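Local coordinates for betainyl-CoA thiolase (Pseudomonas putida, PDB 2HLJ), which probably transfers or hydrolyses acyl groups held as coenzyme A thioesters, as a hotdog-fold member of the thioesterase-like superfamily, at residues Y28-T36 with L105-L113. Residues are numbered along the deposited sequence; the frame is centred on the assembly and turned at random. Where two conformers were deposited one is given.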
loop_
_atom_site.group_PDB
_atom_site.type_symbol
_atom_site.label_atom_id
_atom_site.label_comp_id
_atom_site.label_asym_id
_atom_site.label_seq_id
_atom_site.Cartn_x
_atom_site.Cartn_y
_atom_site.Cartn_z
ATOM N N TYR A 28 -4.567 -3.954 -4.879
ATOM C CA TYR A 28 -5.051 -2.606 -5.282
ATOM C C TYR A 28 -3.822 -1.724 -5.513
ATOM O O TYR A 28 -3.717 -1.048 -6.539
ATOM C CB TYR A 28 -5.875 -1.933 -4.213
ATOM C CG TYR A 28 -7.250 -2.445 -3.851
ATOM C CD1 TYR A 28 -7.406 -3.570 -3.070
ATOM C CD2 TYR A 28 -8.401 -1.706 -4.173
ATOM C CE1 TYR A 28 -8.648 -3.992 -2.687
ATOM C CE2 TYR A 28 -9.659 -2.114 -3.777
ATOM C CZ TYR A 28 -9.779 -3.269 -3.022
ATOM O OH TYR A 28 -11.021 -3.717 -2.592
ATOM N N LEU A 29 -2.872 -1.769 -4.571
ATOM C CA LEU A 29 -1.608 -1.028 -4.704
ATOM C C LEU A 29 -0.737 -1.487 -5.871
ATOM O O LEU A 29 -0.090 -0.662 -6.491
ATOM C CB LEU A 29 -0.811 -1.002 -3.389
ATOM C CG LEU A 29 0.200 0.134 -3.210
ATOM C CD1 LEU A 29 -0.463 1.527 -3.044
ATOM C CD2 LEU A 29 1.097 -0.142 -1.976
ATOM N N LEU A 30 -0.735 -2.784 -6.202
ATOM C CA LEU A 30 -0.049 -3.250 -7.394
ATOM C C LEU A 30 -0.595 -2.634 -8.679
ATOM O O LEU A 30 0.179 -2.206 -9.563
ATOM C CB LEU A 30 -0.068 -4.797 -7.496
ATOM C CG LEU A 30 0.752 -5.336 -8.657
ATOM C CD1 LEU A 30 2.211 -4.912 -8.549
ATOM C CD2 LEU A 30 0.636 -6.867 -8.798
ATOM N N ILE A 31 -1.918 -2.614 -8.804
ATOM C CA ILE A 31 -2.587 -1.990 -9.957
ATOM C C ILE A 31 -2.197 -0.524 -10.038
ATOM O O ILE A 31 -1.838 -0.027 -11.095
ATOM C CB ILE A 31 -4.135 -2.116 -9.843
ATOM C CG1 ILE A 31 -4.570 -3.564 -9.958
ATOM C CG2 ILE A 31 -4.842 -1.200 -10.840
ATOM C CD1 ILE A 31 -5.948 -3.794 -9.395
ATOM N N PHE A 32 -2.214 0.180 -8.912
ATOM C CA PHE A 32 -1.705 1.550 -8.921
ATOM C C PHE A 32 -0.205 1.689 -9.292
ATOM O O PHE A 32 0.175 2.655 -9.972
ATOM C CB PHE A 32 -1.980 2.257 -7.578
ATOM C CG PHE A 32 -3.435 2.460 -7.242
ATOM C CD1 PHE A 32 -4.405 2.689 -8.210
ATOM C CD2 PHE A 32 -3.814 2.567 -5.895
ATOM C CE1 PHE A 32 -5.724 2.934 -7.848
ATOM C CE2 PHE A 32 -5.124 2.735 -5.540
ATOM C CZ PHE A 32 -6.084 2.962 -6.505
ATOM N N SER A 33 0.638 0.733 -8.891
ATOM C CA SER A 33 2.090 0.740 -9.243
ATOM C C SER A 33 2.286 0.649 -10.746
ATOM O O SER A 33 3.130 1.335 -11.323
ATOM C CB SER A 33 2.841 -0.438 -8.576
ATOM O OG SER A 33 4.254 -0.211 -8.444
ATOM N N TYR A 34 1.534 -0.242 -11.360
ATOM C CA TYR A 34 1.545 -0.390 -12.797
ATOM C C TYR A 34 1.057 0.893 -13.451
ATOM O O TYR A 34 1.580 1.288 -14.461
ATOM C CB TYR A 34 0.674 -1.540 -13.236
ATOM C CG TYR A 34 1.159 -2.929 -12.864
ATOM C CD1 TYR A 34 2.515 -3.217 -12.689
ATOM C CD2 TYR A 34 0.255 -3.968 -12.753
ATOM C CE1 TYR A 34 2.938 -4.506 -12.361
ATOM C CE2 TYR A 34 0.668 -5.250 -12.457
ATOM C CZ TYR A 34 2.003 -5.520 -12.254
ATOM O OH TYR A 34 2.389 -6.815 -11.939
ATOM N N ALA A 35 0.082 1.543 -12.837
ATOM C CA ALA A 35 -0.398 2.845 -13.315
ATOM C C ALA A 35 0.705 3.906 -13.272
ATOM O O ALA A 35 0.826 4.717 -14.203
ATOM C CB ALA A 35 -1.596 3.315 -12.503
ATOM N N THR A 36 1.475 3.930 -12.178
ATOM C CA THR A 36 2.636 4.841 -12.044
ATOM C C THR A 36 3.649 4.562 -13.155
ATOM O O THR A 36 4.143 5.478 -13.807
ATOM C CB THR A 36 3.314 4.670 -10.679
ATOM O OG1 THR A 36 2.408 5.017 -9.625
ATOM C CG2 THR A 36 4.578 5.544 -10.566
ATOM N N LEU A 105 -13.560 3.055 -5.996
ATOM C CA LEU A 105 -13.380 1.807 -5.296
ATOM C C LEU A 105 -12.268 1.885 -4.273
ATOM O O LEU A 105 -12.297 1.180 -3.247
ATOM C CB LEU A 105 -13.038 0.708 -6.310
ATOM C CG LEU A 105 -14.029 0.530 -7.469
ATOM C CD1 LEU A 105 -13.564 -0.543 -8.413
ATOM C CD2 LEU A 105 -15.384 0.181 -6.891
ATOM N N ALA A 106 -11.231 2.636 -4.636
ATOM C CA ALA A 106 -10.068 2.895 -3.792
ATOM C C ALA A 106 -9.345 4.104 -4.354
ATOM O O ALA A 106 -9.538 4.456 -5.515
ATOM C CB ALA A 106 -9.126 1.709 -3.812
ATOM N N ALA A 107 -8.525 4.729 -3.525
ATOM C CA ALA A 107 -7.714 5.905 -3.908
ATOM C C ALA A 107 -6.388 5.875 -3.139
ATOM O O ALA A 107 -6.328 5.350 -2.003
ATOM C CB ALA A 107 -8.501 7.186 -3.623
ATOM N N SER A 108 -5.322 6.422 -3.724
ATOM C CA SER A 108 -4.031 6.452 -3.064
ATOM C C SER A 108 -3.291 7.706 -3.403
ATOM O O SER A 108 -3.146 8.024 -4.584
ATOM C CB SER A 108 -3.166 5.264 -3.538
ATOM O OG SER A 108 -1.953 5.250 -2.820
ATOM N N GLU A 109 -2.788 8.384 -2.366
ATOM C CA GLU A 109 -1.921 9.534 -2.490
ATOM C C GLU A 109 -0.509 9.032 -2.299
ATOM O O GLU A 109 -0.262 8.294 -1.358
ATOM C CB GLU A 109 -2.256 10.536 -1.363
ATOM C CG GLU A 109 -1.541 11.871 -1.508
ATOM C CD GLU A 109 -1.694 12.767 -0.295
ATOM O OE1 GLU A 109 -2.356 12.345 0.690
ATOM O OE2 GLU A 109 -1.164 13.904 -0.336
ATOM N N GLN A 110 0.422 9.419 -3.173
ATOM C CA GLN A 110 1.769 8.910 -3.099
ATOM C C GLN A 110 2.775 9.968 -3.385
ATOM O O GLN A 110 2.508 10.900 -4.149
ATOM C CB GLN A 110 1.989 7.807 -4.138
ATOM C CG GLN A 110 0.810 6.876 -4.252
ATOM C CD GLN A 110 1.165 5.610 -4.938
ATOM O OE1 GLN A 110 2.112 5.561 -5.717
ATOM N NE2 GLN A 110 0.405 4.574 -4.668
HETATM N N MSE A 111 3.942 9.789 -2.789
HETATM C CA MSE A 111 5.104 10.612 -3.084
HETATM C C MSE A 111 6.223 9.714 -3.611
HETATM O O MSE A 111 6.573 8.722 -2.988
HETATM C CB MSE A 111 5.562 11.352 -1.819
HETATM C CG MSE A 111 6.757 12.261 -2.053
HETATM SE SE MSE A 111 6.248 13.827 -3.043
HETATM C CE MSE A 111 5.158 14.702 -1.695
ATOM N N LEU A 112 6.784 10.083 -4.752
ATOM C CA LEU A 112 7.785 9.267 -5.443
ATOM C C LEU A 112 9.037 10.112 -5.672
ATOM O O LEU A 112 8.925 11.312 -5.876
ATOM C CB LEU A 112 7.214 8.807 -6.782
ATOM C CG LEU A 112 5.820 8.159 -6.796
ATOM C CD1 LEU A 112 5.013 8.682 -7.905
ATOM C CD2 LEU A 112 5.978 6.634 -6.942
ATOM N N LEU A 113 10.201 9.476 -5.560
ATOM C CA LEU A 113 11.516 10.094 -5.705
ATOM C C LEU A 113 12.166 9.607 -6.985
ATOM O O LEU A 113 12.220 8.381 -7.231
ATOM C CB LEU A 113 12.422 9.696 -4.523
ATOM C CG LEU A 113 13.874 10.202 -4.551
ATOM C CD1 LEU A 113 13.910 11.705 -4.500
ATOM C CD2 LEU A 113 14.687 9.630 -3.411
HETATM O O HOH W 1 1.440 2.116 -5.706
HETATM O O HOH W 2 2.923 3.645 -7.296
#
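Phe32 carries the largest share of this contact, setting CD2 3.6 Å from Ser108 CB while the Ala106 carbonyl oxygen lies at the edge of its ring, near its plane. One turn earlier, Tyr28 brings CD2 to 3.5 Å from Ala106 CB. Leu29 CG is anti to the backbone N (chi1 -157°), and its CD1 comes down to 3.6 Å from Gln110 NE2, the two side chains running past each other in opposite directions. At the far end Thr36 CG2 and Leu112 CD2 meet tip to tip at 4.0 Å.

Water joins the helix to Gln110 at both ends of its amide. NE2 donates to a water that lies a long 3.3 Å from Leu29 O, and a second water lies between OE1 and Thr36 OG1. The amide's rotation is fixed further by a nearly straight bond from Gln110 NE2 to Ser108 OG (3.1 Å, 168°), lying in the amide plane. Ser108 OG is held in turn by His63 O, Thr36 OG1 by His94 NE2, and Tyr28 OH by His68 O.

Residues 28-36 of helix 25-43 cross residues 106-113 of strand 104-114 at -57°. The strand runs between strands 89-98 and 57-66: the hotdog arrangement of a central helix wrapped by an antiparallel sheet, with Leu29 meeting Leu29 of the second subunit.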